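Local coordinates for CdiI immunity protein (PDB 5E3E) that probably protects the cell that makes it by binding and neutralising its cognate CDI toxin, a bacterial member of the RNase A superfamily, at residues L10-L14 with R15-N19; L65-I68 with L69-L73. All coordinates share one frame; numbering follows the deposited sequence.

Interaction 1 of 2, residues L10-L14 with R15-N19; sequences LSYLL and RCYFN
The last turns of helix 8-17 bring Tyr12 and Tyr17 together in an offset edge-to-face pair. The edge of Tyr17 leads, with CE1 3.7 Å from CE2 of Tyr12. The planes stand at 77°. Tyr12 reaches forward along the helix because its CG lies anti to the backbone N (chi1 177°). Both hydroxyls are hydrogen-bonded to the carboxylate of Glu40, which ties the two ring ends together. The Tyr12 hydroxyl also bonds to Tyr63 N of the toxin chain. Cys16 adds a sulfur-aromatic contact: its SG approaches the Tyr12 ring obliquely, 3.7 Å from CD1. On another face of the helix end, Leu13 and Phe18 lie side by side, and Leu13 CD1 comes to 4.1 Å from Phe18 CE2. Leu14 CD2 meets Phe18 CD2 at 4.0 Å.

The backbone widens here. Leu13 O accepts two N-H groups. Phe18 N gives Leu13 O a bond of 3.0 Å, nearly straight (168°). Tyr17 N reaches the same Leu13 O at 3.1 Å, more bent, from above the carbonyl plane. Phe18 then centres an inverse gamma turn. Asn19 ND2 turns back to Cys16 O at 2.8 Å, while its OD1 takes the N-H of Asp21. Phe18 packs in the immunity protein's own core, edge-to-face with Trp89, while Tyr17, like Tyr12, reaches Tyr63 of the toxin chain. The whole is a helix C-terminus with a pi-type turn.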
loop_
_atom_site.group_PDB
_atom_site.type_symbol
_atom_site.label_atom_id
_atom_site.label_comp_id
_atom_site.label_asym_id
_atom_site.label_seq_id
_atom_site.Cartn_x
_atom_site.Cartn_y
_atom_site.Cartn_z
ATOM N N LEU A 10 1.318 2.707 -10.886
ATOM C CA LEU A 10 2.304 2.134 -9.972
ATOM C C LEU A 10 1.966 2.429 -8.530
ATOM O O LEU A 10 2.157 1.575 -7.671
ATOM C CB LEU A 10 3.715 2.631 -10.275
ATOM C CG LEU A 10 4.536 1.767 -11.183
ATOM C CD1 LEU A 10 5.868 2.462 -11.431
ATOM C CD2 LEU A 10 4.749 0.362 -10.582
ATOM N N SER A 11 1.448 3.617 -8.244
ATOM C CA SER A 11 1.024 3.914 -6.860
ATOM C C SER A 11 -0.061 2.909 -6.418
ATOM O O SER A 11 -0.046 2.446 -5.302
ATOM C CB SER A 11 0.514 5.325 -6.715
ATOM O OG SER A 11 1.573 6.218 -7.009
ATOM N N TYR A 12 -0.988 2.575 -7.324
ATOM C CA TYR A 12 -2.058 1.634 -7.026
ATOM C C TYR A 12 -1.502 0.235 -6.730
ATOM O O TYR A 12 -1.844 -0.335 -5.689
ATOM C CB TYR A 12 -3.062 1.573 -8.179
ATOM C CG TYR A 12 -4.170 0.578 -7.980
ATOM C CD1 TYR A 12 -5.141 0.773 -7.002
ATOM C CD2 TYR A 12 -4.229 -0.558 -8.731
ATOM C CE1 TYR A 12 -6.169 -0.140 -6.808
ATOM C CE2 TYR A 12 -5.233 -1.487 -8.533
ATOM C CZ TYR A 12 -6.218 -1.280 -7.591
ATOM O OH TYR A 12 -7.255 -2.214 -7.412
ATOM N N LEU A 13 -0.654 -0.307 -7.622
ATOM C CA LEU A 13 0.017 -1.569 -7.336
ATOM C C LEU A 13 0.741 -1.542 -5.983
ATOM O O LEU A 13 0.615 -2.450 -5.192
ATOM C CB LEU A 13 1.032 -1.927 -8.408
ATOM C CG LEU A 13 1.859 -3.196 -8.247
ATOM C CD1 LEU A 13 0.943 -4.441 -8.282
ATOM C CD2 LEU A 13 2.905 -3.246 -9.354
ATOM N N LEU A 14 1.529 -0.507 -5.753
ATOM C CA LEU A 14 2.464 -0.503 -4.654
ATOM C C LEU A 14 1.797 -0.183 -3.317
ATOM O O LEU A 14 2.280 -0.641 -2.281
ATOM C CB LEU A 14 3.634 0.452 -4.938
ATOM C CG LEU A 14 4.535 0.037 -6.108
ATOM C CD1 LEU A 14 5.706 0.985 -6.327
ATOM C CD2 LEU A 14 5.014 -1.392 -6.012
ATOM N N ARG A 15 0.671 0.515 -3.357
ATOM C CA ARG A 15 -0.038 0.875 -2.145
ATOM C C ARG A 15 -1.214 -0.007 -1.825
ATOM O O ARG A 15 -1.482 -0.222 -0.642
ATOM C CB ARG A 15 -0.474 2.318 -2.152
ATOM C CG ARG A 15 0.671 3.271 -2.283
ATOM C CD ARG A 15 0.174 4.696 -2.295
ATOM N NE ARG A 15 1.249 5.682 -2.466
ATOM C CZ ARG A 15 1.069 7.008 -2.407
ATOM N NH1 ARG A 15 -0.136 7.545 -2.188
ATOM N NH2 ARG A 15 2.093 7.819 -2.609
ATOM N N CYS A 16 -1.930 -0.510 -2.823
ATOM C CA CYS A 16 -3.112 -1.305 -2.554
ATOM C C CYS A 16 -2.771 -2.790 -2.541
ATOM O O CYS A 16 -3.421 -3.554 -1.810
ATOM C CB CYS A 16 -4.239 -1.027 -3.536
ATOM S SG CYS A 16 -5.009 0.590 -3.296
ATOM N N TYR A 17 -1.862 -3.228 -3.423
ATOM C CA TYR A 17 -1.491 -4.622 -3.464
ATOM C C TYR A 17 -0.314 -4.858 -2.542
ATOM O O TYR A 17 -0.420 -5.722 -1.672
ATOM C CB TYR A 17 -1.211 -5.119 -4.899
ATOM C CG TYR A 17 -2.508 -5.423 -5.622
ATOM C CD1 TYR A 17 -3.254 -4.422 -6.221
ATOM C CD2 TYR A 17 -3.012 -6.747 -5.643
ATOM C CE1 TYR A 17 -4.462 -4.711 -6.825
ATOM C CE2 TYR A 17 -4.186 -7.048 -6.276
ATOM C CZ TYR A 17 -4.913 -6.034 -6.866
ATOM O OH TYR A 17 -6.109 -6.340 -7.474
ATOM N N PHE A 18 0.786 -4.130 -2.727
ATOM C CA PHE A 18 1.919 -4.257 -1.797
ATOM C C PHE A 18 1.727 -3.470 -0.521
ATOM O O PHE A 18 2.626 -2.794 -0.047
ATOM C CB PHE A 18 3.256 -3.993 -2.471
ATOM C CG PHE A 18 3.642 -5.049 -3.460
ATOM C CD1 PHE A 18 4.112 -6.265 -3.032
ATOM C CD2 PHE A 18 3.472 -4.848 -4.821
ATOM C CE1 PHE A 18 4.466 -7.250 -3.944
ATOM C CE2 PHE A 18 3.834 -5.840 -5.747
ATOM C CZ PHE A 18 4.317 -7.040 -5.288
ATOM N N ASN A 19 0.522 -3.580 0.053
ATOM C CA ASN A 19 0.227 -3.016 1.355
ATOM C C ASN A 19 0.943 -3.830 2.458
ATOM O O ASN A 19 1.516 -4.868 2.196
ATOM C CB ASN A 19 -1.286 -2.899 1.589
ATOM C CG ASN A 19 -1.960 -4.234 1.721
ATOM O OD1 ASN A 19 -1.700 -4.973 2.659
ATOM N ND2 ASN A 19 -2.837 -4.568 0.772
#

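Interaction 2 of 2, residues L65-I68 with L69-L73; sequences LQDI and LLNKL
Asp67 and Asn71, one helical turn apart near the end of helix 62-72, join through a side-chain hydrogen bond. Asn71 ND2 gives its N-H to the anti lone pair of Asp67 OD1 at 2.7 Å, almost straight at 169°. Asp67 OD2 makes a salt bridge of 3.6 Å, rather long, to Lys72 NZ. Asp67 sets its CG anti to the backbone N (chi1 -172°), beside the carbonyl carbon, which carries the carboxylate toward both partners. This is the looser, solvent side, where a water accepts from Gln66 NE2 and, weakly, from Asn71 ND2.

The packed side is mostly leucine. Gln66 lends its aliphatic part: its CG lies 3.6 Å from Leu70 CD1, while its amide NE2 stays with the water. Leu65 CD1 reaches Leu69 CG at 4.2 Å. Partly exposed Ile68 runs beside Leu73, with Ile68 CG2 4.0 Å from Leu73 CD1.

The helix widens into a pi-type turn as it closes. Asp67 O accepts from both Asn71 N and Lys72 N. Leu73 N bonds to Ile68 O at 2.7 Å. Leu65 and Leu69 face helix 86-96 at Ser86. Leu73 packs on Leu10 and Ser11 of helix 8-17 and on Ile3 of helix 3-6.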
loop_
_atom_site.group_PDB
_atom_site.type_symbol
_atom_site.label_atom_id
_atom_site.label_comp_id
_atom_site.label_asym_id
_atom_site.label_seq_id
_atom_site.Cartn_x
_atom_site.Cartn_y
_atom_site.Cartn_z
ATOM N N LEU A 65 16.137 5.508 -7.442
ATOM C CA LEU A 65 15.010 4.673 -7.836
ATOM C C LEU A 65 14.447 3.977 -6.627
ATOM O O LEU A 65 13.224 3.874 -6.496
ATOM C CB LEU A 65 15.381 3.679 -8.932
ATOM C CG LEU A 65 14.236 2.851 -9.509
ATOM C CD1 LEU A 65 13.055 3.720 -9.925
ATOM C CD2 LEU A 65 14.810 2.036 -10.670
ATOM N N GLN A 66 15.296 3.550 -5.695
ATOM C CA GLN A 66 14.760 2.892 -4.492
ATOM C C GLN A 66 13.960 3.851 -3.637
ATOM O O GLN A 66 12.946 3.488 -3.092
ATOM C CB GLN A 66 15.868 2.240 -3.642
ATOM C CG GLN A 66 15.381 1.407 -2.470
ATOM C CD GLN A 66 16.530 0.804 -1.676
ATOM O OE1 GLN A 66 17.331 -0.018 -2.183
ATOM N NE2 GLN A 66 16.619 1.199 -0.426
ATOM N N ASP A 67 14.407 5.086 -3.520
ATOM C CA ASP A 67 13.641 6.081 -2.760
ATOM C C ASP A 67 12.285 6.324 -3.415
ATOM O O ASP A 67 11.273 6.423 -2.735
ATOM C CB ASP A 67 14.418 7.400 -2.727
ATOM C CG ASP A 67 13.813 8.407 -1.825
ATOM O OD1 ASP A 67 13.445 8.047 -0.701
ATOM O OD2 ASP A 67 13.790 9.602 -2.215
ATOM N N ILE A 68 12.248 6.331 -4.742
ATOM C CA ILE A 68 10.992 6.507 -5.446
ATOM C C ILE A 68 10.021 5.358 -5.137
ATOM O O ILE A 68 8.857 5.590 -4.799
ATOM C CB ILE A 68 11.234 6.612 -6.969
ATOM C CG1 ILE A 68 11.853 8.007 -7.299
ATOM C CG2 ILE A 68 9.960 6.435 -7.755
ATOM C CD1 ILE A 68 12.629 8.065 -8.583
ATOM N N LEU A 69 10.496 4.136 -5.294
ATOM C CA LEU A 69 9.602 2.960 -5.113
ATOM C C LEU A 69 9.157 2.749 -3.674
ATOM O O LEU A 69 7.965 2.559 -3.415
ATOM C CB LEU A 69 10.224 1.685 -5.665
ATOM C CG LEU A 69 10.651 1.726 -7.133
ATOM C CD1 LEU A 69 11.252 0.387 -7.533
ATOM C CD2 LEU A 69 9.494 2.043 -8.057
ATOM N N LEU A 70 10.111 2.773 -2.753
ATOM C CA LEU A 70 9.848 2.520 -1.338
ATOM C C LEU A 70 9.236 3.674 -0.577
ATOM O O LEU A 70 8.359 3.443 0.239
ATOM C CB LEU A 70 11.130 2.043 -0.640
ATOM C CG LEU A 70 11.638 0.655 -0.994
ATOM C CD1 LEU A 70 12.876 0.352 -0.178
ATOM C CD2 LEU A 70 10.618 -0.466 -0.777
ATOM N N ASN A 71 9.705 4.898 -0.794
ATOM C CA ASN A 71 9.274 6.031 0.000
ATOM C C ASN A 71 8.276 6.962 -0.651
ATOM O O ASN A 71 7.299 7.340 -0.014
ATOM C CB ASN A 71 10.493 6.798 0.475
ATOM C CG ASN A 71 11.437 5.906 1.258
ATOM O OD1 ASN A 71 10.987 5.091 2.075
ATOM N ND2 ASN A 71 12.730 5.965 0.937
ATOM N N LYS A 72 8.452 7.270 -1.930
ATOM C CA LYS A 72 7.541 8.202 -2.593
ATOM C C LYS A 72 6.285 7.482 -3.050
ATOM O O LYS A 72 5.185 7.841 -2.643
ATOM C CB LYS A 72 8.246 8.905 -3.750
ATOM C CG LYS A 72 9.482 9.658 -3.289
ATOM C CD LYS A 72 10.130 10.499 -4.375
ATOM C CE LYS A 72 11.231 11.373 -3.810
ATOM N NZ LYS A 72 12.320 11.591 -4.804
ATOM N N LEU A 73 6.449 6.428 -3.831
ATOM C CA LEU A 73 5.284 5.573 -4.190
ATOM C C LEU A 73 4.813 4.683 -3.020
ATOM O O LEU A 73 3.699 4.202 -3.019
ATOM C CB LEU A 73 5.592 4.736 -5.433
ATOM C CG LEU A 73 5.944 5.518 -6.700
ATOM C CD1 LEU A 73 6.360 4.591 -7.817
ATOM C CD2 LEU A 73 4.784 6.359 -7.208
HETATM O O HOH W 1 15.288 4.141 0.169
#

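In the fold
Interactions 1 and 2 are two helix ends of the all-helical immunity protein, each with a pi-type turn. Their centres lie about 12 Å apart, and they meet directly. Arg15 extends from interaction 1 and probably hydrogen-bonds to two carbonyls at the close of helix 62-72: NE to Leu73 O at 2.9 Å and NH2 to Lys72 O at 3.1 Å. Leu14 CD1 packs on Leu73 CB at 3.9 Å. The same guanidinium forms a salt bridge through NH1 with Glu65 of the toxin chain. Arg15 therefore links both helix ends to the partner. Interaction 2 touches the toxin more lightly, at Lys26 of that chain.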